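Local coordinates for endo-N-acetyl-beta-D-glucosaminidase (Hypocrea jecorina, PDB 4AC1), which hydrolyses the chitobiose core of N-linked glycans, and is held responsible for deglycosylating the fungus's own cellulases, at residues N52-P55 with P59-Y62; V7-T12 with R18-L23; D112-F117 with A144-D149. One frame throughout, in Å; residues are numbered along the deposited sequence.

From the N terminus, contact 2 comes first: it closes the loop that leaves strand 4-9, bringing R18-L23 back beside V7-T12 with five residues between them. Contact 1 follows, a tight closure with three residues between its segments, in the loop joining strand 50-51 to helix 62-73. Contact 3 spans a longer excursion, from the end of helix 100-116 through strand 121-125 to the end of helix 132-146. The three run in series, with none nested or crossed. Contacts 1 and 2 touch through N52 against Q10 and F61 against T12, joining two loops of the GH18 barrel; contact 3 joins two outer helices, its nearest atoms about 6 Å from contact 1.

Contact 1. Residues N52-P55 with P59-Y62; sequences NDFP and PHFY. With NAG (2-acetamido-2-deoxy-beta-D-glucopyranose), chain C.
The irregular strip N52-P55 faces a short 3-10 turn at P59-H60, with F54 and H60 nearest at 7.3 Å between their CA atoms and Y62 N bonded to P59 O inside the turn. The side chains of F54 and H60 cross at about a right angle, but their ring planes are only 33° apart, an oblique pair, neither stacked nor edge-to-face. F54 CE2 sits over the centre of the imidazole, and F54 CD2 comes within 3.5 Å of H60 CD2. With CG anti to the backbone N (chi1 -160°), the imidazole of H60 is laid against F54 CD2 and CE2. H60 CB lies over the F54 face, 4.2 Å from its centroid, in a CH-pi contact. H60 also stacks with H13 of the loop that follows strand 4-9.

F61, buried at the N-cap of helix 62-73, presents its rim instead. Its CE2 is 3.8 Å from F54 CB, while its CD2 lies 3.7 Å from P55 O, which sits in the ring plane. The N52 amide is tied to the backbone of strand 35-42 through S40 N and C39 O, and P55 lies against H50, a zinc ligand of this protein. At the far end of the turn, the Y62 ring is sandwiched between P59 CA and the N-acetylglucosamine carried by N66; Y62 CD2 is 3.7 Å from C6 of the sugar.

The F54 face takes a CH group and the edge of F61 turns its weakly positive hydrogens to the carbonyl oxygens of F54 and P55, so shape and many weak contacts, with neither a hydrogen bond nor an ion pair, hold these two segments together.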
# COMPACT_ATOMS: atom_id res chain seq x y z
N ASN A 52 1.62 -5.13 -13.49
CA ASN A 52 0.43 -4.97 -14.32
C ASN A 52 0.57 -5.83 -15.59
O ASN A 52 0.73 -7.05 -15.46
CB ASN A 52 0.13 -3.48 -14.56
CG ASN A 52 0.03 -2.71 -13.25
OD1 ASN A 52 -0.65 -3.16 -12.33
ND2 ASN A 52 0.76 -1.61 -13.14
N ASP A 53 0.58 -5.23 -16.78
CA ASP A 53 0.50 -6.03 -18.01
C ASP A 53 1.83 -6.48 -18.64
O ASP A 53 1.81 -7.17 -19.66
CB ASP A 53 -0.39 -5.34 -19.05
CG ASP A 53 -1.80 -5.13 -18.54
OD1 ASP A 53 -2.35 -6.05 -17.89
OD2 ASP A 53 -2.36 -4.04 -18.79
N PHE A 54 2.96 -6.11 -18.03
CA PHE A 54 4.28 -6.42 -18.59
C PHE A 54 5.25 -6.79 -17.48
O PHE A 54 5.09 -6.34 -16.34
CB PHE A 54 4.86 -5.22 -19.33
CG PHE A 54 4.01 -4.72 -20.47
CD1 PHE A 54 4.19 -5.22 -21.75
CD2 PHE A 54 3.06 -3.72 -20.27
CE1 PHE A 54 3.42 -4.75 -22.82
CE2 PHE A 54 2.29 -3.24 -21.33
CZ PHE A 54 2.47 -3.76 -22.61
N PRO A 55 6.27 -7.60 -17.80
CA PRO A 55 7.37 -7.80 -16.86
C PRO A 55 7.97 -6.43 -16.51
O PRO A 55 8.03 -5.55 -17.36
CB PRO A 55 8.37 -8.65 -17.65
CG PRO A 55 7.52 -9.35 -18.66
CD PRO A 55 6.46 -8.38 -19.04
N PRO A 59 10.43 -2.32 -21.69
CA PRO A 59 10.52 -0.91 -22.10
C PRO A 59 9.32 -0.06 -21.65
O PRO A 59 9.48 1.15 -21.42
CB PRO A 59 10.60 -0.99 -23.62
CG PRO A 59 11.33 -2.28 -23.85
CD PRO A 59 10.86 -3.22 -22.78
N HIS A 60 8.15 -0.68 -21.51
CA HIS A 60 6.95 -0.01 -20.99
C HIS A 60 7.22 0.79 -19.70
O HIS A 60 6.61 1.84 -19.48
CB HIS A 60 5.83 -1.04 -20.75
CG HIS A 60 4.46 -0.43 -20.67
ND1 HIS A 60 3.83 0.15 -21.75
CD2 HIS A 60 3.57 -0.36 -19.64
CE1 HIS A 60 2.63 0.57 -21.38
NE2 HIS A 60 2.45 0.27 -20.11
N PHE A 61 8.17 0.31 -18.90
CA PHE A 61 8.45 0.91 -17.60
C PHE A 61 9.77 1.68 -17.48
O PHE A 61 10.19 2.02 -16.38
CB PHE A 61 8.34 -0.15 -16.50
CG PHE A 61 6.98 -0.76 -16.39
CD1 PHE A 61 5.86 0.03 -16.10
CD2 PHE A 61 6.79 -2.12 -16.61
CE1 PHE A 61 4.60 -0.53 -16.02
CE2 PHE A 61 5.53 -2.69 -16.53
CZ PHE A 61 4.43 -1.90 -16.22
N TYR A 62 10.41 2.00 -18.61
CA TYR A 62 11.66 2.77 -18.55
C TYR A 62 11.49 4.12 -17.84
O TYR A 62 12.33 4.51 -17.04
CB TYR A 62 12.25 3.02 -19.94
CG TYR A 62 12.87 1.81 -20.61
CD1 TYR A 62 13.28 0.70 -19.86
CD2 TYR A 62 13.07 1.78 -21.99
CE1 TYR A 62 13.86 -0.41 -20.48
CE2 TYR A 62 13.67 0.68 -22.62
CZ TYR A 62 14.05 -0.41 -21.85
OH TYR A 62 14.63 -1.51 -22.46
C1 NAG C . 15.99 4.50 -17.88
C2 NAG C . 16.27 3.06 -17.44
C3 NAG C . 17.33 2.43 -18.33
C4 NAG C . 16.86 2.51 -19.78
C5 NAG C . 16.53 3.96 -20.14
C6 NAG C . 15.93 4.07 -21.53
C7 NAG C . 16.00 2.23 -15.18
C8 NAG C . 16.48 2.28 -13.76
N2 NAG C . 16.65 3.02 -16.04
O3 NAG C . 17.53 1.09 -17.94
O4 NAG C . 17.85 2.02 -20.66
O5 NAG C . 15.58 4.50 -19.23
O6 NAG C . 16.03 5.41 -21.95
O7 NAG C . 15.07 1.50 -15.50

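Contact 2. Residues V7-T12 with R18-L23; sequences VYFQTT and RPISML
F9 swings its ring across to I20 and M22 because its CG stands anti to the backbone N (chi1 -173°). The ring meets them in two ways. Its edge is turned to the I20 carbonyl, with F9 CZ 3.3 Å from I20 O in the ring plane, and one face receives the M22 methyl, M22 CE being 4.0 Å from F9 CE2. M22 takes the crowded position between N and carbonyl carbon (chi1 62°) and then bends at chi3, folding the methyl back over the ring; SD, 5.5 Å from the ring centroid and almost above it, completes a distant Met-aromatic contact. This packing covers the end of strand 4-9 in the GH18 beta-alpha barrel, with M22 also touching helix 62-73. Further along, I20 CD1 rests 3.9 Å from T11 O and 4.1 Å from T11 CG2, the two side chains crossing obliquely, while T11 OG1 is held by E256. The backbones are joined by I20 N to T12 O, 2.8 Å and straight at 179°. S21 turns away from V7-T12: its OG accepts from L23 N and also bonds E67 of helix 62-73.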
# COMPACT_ATOMS: atom_id res chain seq x y z
N VAL A 7 1.02 7.08 -1.48
CA VAL A 7 0.24 7.08 -2.72
C VAL A 7 0.53 5.80 -3.50
O VAL A 7 1.71 5.49 -3.78
CB VAL A 7 0.56 8.29 -3.60
CG1 VAL A 7 -0.04 8.13 -5.01
CG2 VAL A 7 0.08 9.57 -2.93
N TYR A 8 -0.52 5.05 -3.81
CA TYR A 8 -0.43 3.91 -4.72
C TYR A 8 -0.46 4.39 -6.16
O TYR A 8 -1.28 5.24 -6.54
CB TYR A 8 -1.59 2.96 -4.50
CG TYR A 8 -1.51 2.08 -3.25
CD1 TYR A 8 -2.02 2.51 -2.02
CD2 TYR A 8 -0.92 0.82 -3.31
CE1 TYR A 8 -1.94 1.69 -0.89
CE2 TYR A 8 -0.85 -0.01 -2.19
CZ TYR A 8 -1.36 0.44 -0.99
OH TYR A 8 -1.30 -0.36 0.13
N PHE A 9 0.45 3.82 -6.97
CA PHE A 9 0.67 4.22 -8.35
C PHE A 9 0.53 2.96 -9.21
O PHE A 9 1.51 2.22 -9.41
CB PHE A 9 2.07 4.83 -8.46
CG PHE A 9 2.39 5.46 -9.80
CD1 PHE A 9 1.97 6.75 -10.12
CD2 PHE A 9 3.17 4.77 -10.73
CE1 PHE A 9 2.28 7.32 -11.36
CE2 PHE A 9 3.49 5.33 -11.96
CZ PHE A 9 3.05 6.61 -12.27
N GLN A 10 -0.71 2.65 -9.62
CA GLN A 10 -1.01 1.45 -10.43
C GLN A 10 -1.14 1.77 -11.91
O GLN A 10 -0.56 1.08 -12.76
CB GLN A 10 -2.27 0.72 -9.95
CG GLN A 10 -2.37 -0.65 -10.60
CD GLN A 10 -3.67 -1.36 -10.31
OE1 GLN A 10 -4.72 -0.99 -10.84
NE2 GLN A 10 -3.60 -2.39 -9.50
N THR A 11 -1.92 2.81 -12.21
CA THR A 11 -2.10 3.29 -13.58
C THR A 11 -0.88 4.14 -13.91
O THR A 11 -0.68 5.22 -13.33
CB THR A 11 -3.39 4.10 -13.71
OG1 THR A 11 -4.49 3.27 -13.33
CG2 THR A 11 -3.61 4.57 -15.15
N THR A 12 -0.08 3.64 -14.85
CA THR A 12 1.25 4.17 -15.13
C THR A 12 1.32 4.93 -16.45
O THR A 12 2.29 5.66 -16.70
CB THR A 12 2.30 3.03 -15.16
OG1 THR A 12 1.92 2.08 -16.17
CG2 THR A 12 2.41 2.32 -13.80
N ARG A 18 0.83 7.05 -23.03
CA ARG A 18 1.99 7.85 -22.64
C ARG A 18 2.23 7.72 -21.14
O ARG A 18 1.27 7.72 -20.37
CB ARG A 18 1.77 9.33 -22.97
CG ARG A 18 1.67 9.66 -24.45
CD ARG A 18 1.16 11.09 -24.62
NE ARG A 18 -0.25 11.21 -24.26
CZ ARG A 18 -0.87 12.34 -23.92
NH1 ARG A 18 -0.20 13.49 -23.88
NH2 ARG A 18 -2.16 12.31 -23.62
N PRO A 19 3.51 7.61 -20.71
CA PRO A 19 3.78 7.53 -19.28
C PRO A 19 3.17 8.69 -18.51
O PRO A 19 3.20 9.83 -18.96
CB PRO A 19 5.31 7.58 -19.18
CG PRO A 19 5.78 7.03 -20.49
CD PRO A 19 4.74 7.46 -21.50
N ILE A 20 2.61 8.37 -17.35
CA ILE A 20 2.15 9.35 -16.37
C ILE A 20 3.31 9.60 -15.42
O ILE A 20 3.81 8.66 -14.79
CB ILE A 20 0.90 8.84 -15.63
CG1 ILE A 20 -0.27 8.75 -16.61
CG2 ILE A 20 0.54 9.76 -14.45
CD1 ILE A 20 -1.41 7.90 -16.13
N SER A 21 3.78 10.83 -15.33
CA SER A 21 4.88 11.15 -14.45
C SER A 21 4.43 11.10 -12.99
O SER A 21 3.35 11.61 -12.65
CB SER A 21 5.43 12.54 -14.76
OG SER A 21 6.56 12.79 -13.95
N MET A 22 5.28 10.51 -12.14
CA MET A 22 5.08 10.56 -10.70
C MET A 22 5.71 11.80 -10.08
O MET A 22 5.45 12.09 -8.90
CB MET A 22 5.61 9.31 -10.02
CG MET A 22 7.12 9.09 -10.18
SD MET A 22 7.72 7.55 -9.45
CE MET A 22 7.08 6.31 -10.58
N LEU A 23 6.50 12.55 -10.85
CA LEU A 23 7.31 13.63 -10.30
C LEU A 23 6.56 14.86 -9.77
O LEU A 23 7.09 15.54 -8.88
CB LEU A 23 8.43 14.05 -11.26
CG LEU A 23 9.38 12.92 -11.67
CD1 LEU A 23 10.33 13.41 -12.73
CD2 LEU A 23 10.13 12.34 -10.48

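Contact 3. Residues D112-F117 with A144-D149; sequences DAIVNF and ADFGPD. With ZN (zinc ion), chain M.
Two helix ends lie beside each other, D112-N116 finishing helix 100-116 and A144-F146 finishing helix 132-146, with V115 and F146 nearest at 9.3 Å between CA atoms. F146 bridges the gap. Its ring meets I114 obliquely, with I114 CG2 3.5 Å from F146 CE1 and I114 CD1 4.0 Å from F146 CE2, so both branches of the isoleucine touch the ring. V115 comes at the ring edge instead: CG1 is anti to the backbone N (chi1 169°), which sets CG2 on the side facing the phenyl, 3.8 Å from F146 CE1. Y107 and R111 from helix 100-116 also touch F146, and F150 stacks with it. An alanine here would end short of I114 and V115 and is likely to open a gap between the helices, with F150 losing its stacking partner. Beyond F146 the chain turns at G147, whose positive phi (87°) suits glycine, and reaches D149, which grips a zinc ion with both OD1 and OD2 at 2.3 Å; a water and one atom from elsewhere in the structure are further ligands. Side-by-side packing of outer helices linked by an intervening strand, here 121-125, is characteristic of the beta-alpha barrel of GH18 enzymes.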
# COMPACT_ATOMS: atom_id res chain seq x y z
N ASP A 112 14.00 -11.36 -6.24
CA ASP A 112 14.79 -10.85 -7.37
C ASP A 112 14.25 -9.53 -7.91
O ASP A 112 15.03 -8.68 -8.31
CB ASP A 112 14.86 -11.88 -8.51
CG ASP A 112 15.75 -13.07 -8.20
OD1 ASP A 112 16.47 -13.04 -7.19
OD2 ASP A 112 15.72 -14.03 -8.99
N ALA A 113 12.93 -9.39 -7.95
CA ALA A 113 12.33 -8.15 -8.45
C ALA A 113 12.63 -7.00 -7.49
O ALA A 113 12.97 -5.89 -7.91
CB ALA A 113 10.85 -8.33 -8.65
N ILE A 114 12.52 -7.27 -6.19
CA ILE A 114 12.85 -6.26 -5.20
C ILE A 114 14.30 -5.76 -5.37
O ILE A 114 14.56 -4.54 -5.31
CB ILE A 114 12.62 -6.80 -3.77
CG1 ILE A 114 11.12 -6.99 -3.52
CG2 ILE A 114 13.25 -5.87 -2.75
CD1 ILE A 114 10.81 -7.93 -2.38
N VAL A 115 15.24 -6.68 -5.58
CA VAL A 115 16.65 -6.33 -5.77
C VAL A 115 16.82 -5.59 -7.10
O VAL A 115 17.45 -4.52 -7.14
CB VAL A 115 17.56 -7.58 -5.74
CG1 VAL A 115 18.97 -7.25 -6.20
CG2 VAL A 115 17.58 -8.17 -4.34
N ASN A 116 16.28 -6.15 -8.18
CA ASN A 116 16.52 -5.61 -9.52
C ASN A 116 15.94 -4.22 -9.72
O ASN A 116 16.51 -3.41 -10.47
CB ASN A 116 16.00 -6.56 -10.60
CG ASN A 116 16.81 -7.85 -10.70
OD1 ASN A 116 18.00 -7.88 -10.38
ND2 ASN A 116 16.16 -8.91 -11.15
N PHE A 117 14.83 -3.93 -9.06
CA PHE A 117 14.15 -2.64 -9.25
C PHE A 117 14.37 -1.71 -8.07
O PHE A 117 13.82 -0.61 -8.01
CB PHE A 117 12.69 -2.87 -9.66
CG PHE A 117 12.62 -3.59 -10.97
CD1 PHE A 117 12.85 -2.90 -12.16
CD2 PHE A 117 12.48 -4.97 -11.01
CE1 PHE A 117 12.88 -3.57 -13.38
CE2 PHE A 117 12.50 -5.64 -12.23
CZ PHE A 117 12.71 -4.94 -13.41
N ALA A 144 13.92 -11.82 6.95
CA ALA A 144 15.20 -12.52 7.04
C ALA A 144 16.15 -12.11 5.91
O ALA A 144 17.32 -11.82 6.16
CB ALA A 144 15.00 -14.05 7.05
N ASP A 145 15.64 -12.06 4.68
CA ASP A 145 16.49 -11.78 3.52
C ASP A 145 16.86 -10.32 3.33
O ASP A 145 17.95 -10.01 2.83
CB ASP A 145 15.83 -12.29 2.24
CG ASP A 145 15.75 -13.80 2.17
OD1 ASP A 145 16.31 -14.49 3.05
OD2 ASP A 145 15.13 -14.30 1.22
N PHE A 146 15.95 -9.42 3.69
CA PHE A 146 16.14 -8.00 3.38
C PHE A 146 16.53 -7.11 4.56
O PHE A 146 16.80 -5.92 4.37
CB PHE A 146 14.93 -7.43 2.62
CG PHE A 146 14.84 -7.93 1.21
CD1 PHE A 146 15.62 -7.38 0.21
CD2 PHE A 146 13.99 -8.97 0.90
CE1 PHE A 146 15.55 -7.86 -1.09
CE2 PHE A 146 13.90 -9.45 -0.40
CZ PHE A 146 14.69 -8.90 -1.39
N GLY A 147 16.57 -7.67 5.77
CA GLY A 147 16.99 -6.90 6.93
C GLY A 147 15.87 -6.13 7.61
O GLY A 147 14.72 -6.07 7.13
N PRO A 148 16.19 -5.53 8.76
CA PRO A 148 15.19 -4.93 9.62
C PRO A 148 14.66 -3.60 9.10
O PRO A 148 13.60 -3.17 9.56
CB PRO A 148 15.95 -4.73 10.95
CG PRO A 148 17.39 -4.65 10.54
CD PRO A 148 17.52 -5.59 9.40
N ASP A 149 15.38 -2.93 8.19
CA ASP A 149 15.01 -1.60 7.71
C ASP A 149 14.26 -1.63 6.37
O ASP A 149 13.76 -0.60 5.94
CB ASP A 149 16.22 -0.66 7.65
CG ASP A 149 16.75 -0.29 9.02
OD1 ASP A 149 16.27 0.69 9.62
OD2 ASP A 149 17.68 -0.97 9.50
ZN ZN M . 17.59 0.20 11.46
O HOH W 1 17.13 2.27 12.04